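Local coordinates for probable alginate O-acetylase AlgJ (PDB 4O8V), which probably takes part, with AlgI and AlgF, in an inner-membrane complex that adds acetyl groups to O-2 and O-3 of mannuronate residues in alginate, at residues S218-A221 with N226-G229. Numbering follows the deposited sequence.
Sequences SYSA and NFLG
Phe-227 lays one edge of its ring against the hydroxyl of Ser-220, with CD2 3.4 Å from OG and the oxygen lying near the ring plane. The C-H edge of an aromatic ring carries slight positive charge, so a hydroxyl oxygen is a suitable neighbour for it. CG of Phe-227 stands anti to the backbone N (chi1 -173°), which carries the ring from a CB already directed at the short helix 218-221 to the serine. Ser-220 suits the site by being small and polar: its OG touches the ring while hydrogen-bonding Glu-273, so the buried hydroxyl is satisfied. The carbonyl O of Tyr-219 lies 3.8 Å from CB of Phe-227, and it also receives the indole N-H of Trp-123.

Two waters complete the joint. One donates to Tyr-219 O at 2.9 Å and accepts from Phe-227 N; the other donates to Ser-220 O and accepts from Leu-228 N at 2.8 Å. Both therefore link carbonyls of helix 218-221 to N-H groups in the first turn of helix 227-235, which have no earlier helical carbonyl to bond.

Ser-218, by similarity the nucleophile of this SGNH-type domain, begins helix 218-221, and its OG hydrogen-bonds His-122, the presumed proton acceptor. The ring of Tyr-219 meets that histidine edge-to-face. Helix 218-221 follows strand 212-215 of the parallel sheet, and Ser-220, Phe-227 and Leu-228 all pack on Leu-214 of that strand, while the broad apolar ring of Phe-227 also suits Ala-128, Ala-132 and Leu-135 of helix 125-141, which it touches.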
loop_
_atom_site.group_PDB
_atom_site.type_symbol
_atom_site.label_atom_id
_atom_site.label_comp_id
_atom_site.label_asym_id
_atom_site.label_seq_id
_atom_site.Cartn_x
_atom_site.Cartn_y
_atom_site.Cartn_z
ATOM N N SER A 218 4.454 -3.401 4.173
ATOM C CA SER A 218 5.020 -2.541 5.212
ATOM C C SER A 218 4.371 -1.158 5.235
ATOM O O SER A 218 4.419 -0.480 6.273
ATOM C CB SER A 218 6.542 -2.419 5.016
ATOM O OG SER A 218 6.863 -1.972 3.713
ATOM N N TYR A 219 3.751 -0.723 4.131
ATOM C CA TYR A 219 2.994 0.553 4.163
ATOM C C TYR A 219 1.904 0.480 5.234
ATOM O O TYR A 219 1.574 1.487 5.890
ATOM C CB TYR A 219 2.353 0.900 2.804
ATOM C CG TYR A 219 3.313 1.441 1.772
ATOM C CD1 TYR A 219 4.045 0.570 0.969
ATOM C CD2 TYR A 219 3.503 2.827 1.601
ATOM C CE1 TYR A 219 4.939 1.044 0.013
ATOM C CE2 TYR A 219 4.406 3.320 0.624
ATOM C CZ TYR A 219 5.112 2.421 -0.159
ATOM O OH TYR A 219 6.011 2.871 -1.101
ATOM N N SER A 220 1.379 -0.728 5.443
ATOM C CA SER A 220 0.272 -0.948 6.383
ATOM C C SER A 220 0.710 -1.608 7.674
ATOM O O SER A 220 0.061 -1.438 8.699
ATOM C CB SER A 220 -0.814 -1.837 5.745
ATOM O OG SER A 220 -1.436 -1.186 4.656
ATOM N N ALA A 221 1.776 -2.409 7.622
ATOM C CA ALA A 221 2.197 -3.150 8.804
ATOM C C ALA A 221 3.010 -2.315 9.771
ATOM O O ALA A 221 3.046 -2.603 10.955
ATOM C CB ALA A 221 3.013 -4.403 8.403
ATOM N N ASN A 226 1.267 4.930 10.795
ATOM C CA ASN A 226 -0.054 4.959 11.447
ATOM C C ASN A 226 -1.215 4.821 10.464
ATOM O O ASN A 226 -2.261 5.452 10.649
ATOM C CB ASN A 226 -0.242 6.259 12.264
ATOM C CG ASN A 226 -1.338 6.130 13.333
ATOM O OD1 ASN A 226 -1.427 5.116 14.024
ATOM N ND2 ASN A 226 -2.198 7.142 13.439
ATOM N N PHE A 227 -1.042 4.018 9.412
ATOM C CA PHE A 227 -2.109 3.864 8.428
ATOM C C PHE A 227 -3.335 3.176 9.041
ATOM O O PHE A 227 -4.476 3.570 8.753
ATOM C CB PHE A 227 -1.611 3.091 7.211
ATOM C CG PHE A 227 -2.590 3.038 6.067
ATOM C CD1 PHE A 227 -3.261 4.174 5.645
ATOM C CD2 PHE A 227 -2.827 1.829 5.401
ATOM C CE1 PHE A 227 -4.138 4.118 4.578
ATOM C CE2 PHE A 227 -3.697 1.772 4.326
ATOM C CZ PHE A 227 -4.361 2.907 3.920
ATOM N N LEU A 228 -3.108 2.162 9.879
ATOM C CA LEU A 228 -4.231 1.518 10.576
ATOM C C LEU A 228 -5.055 2.530 11.380
ATOM O O LEU A 228 -6.290 2.561 11.308
ATOM C CB LEU A 228 -3.736 0.416 11.519
ATOM C CG LEU A 228 -4.839 -0.346 12.257
ATOM C CD1 LEU A 228 -5.696 -1.064 11.250
ATOM C CD2 LEU A 228 -4.203 -1.325 13.203
ATOM N N GLY A 229 -4.362 3.342 12.171
ATOM C CA GLY A 229 -5.049 4.298 13.022
ATOM C C GLY A 229 -5.781 5.317 12.166
ATOM O O GLY A 229 -6.911 5.704 12.482
HETATM O O HOH W 1 1.268 2.077 8.714
HETATM O O HOH W 2 -0.633 0.815 10.284
#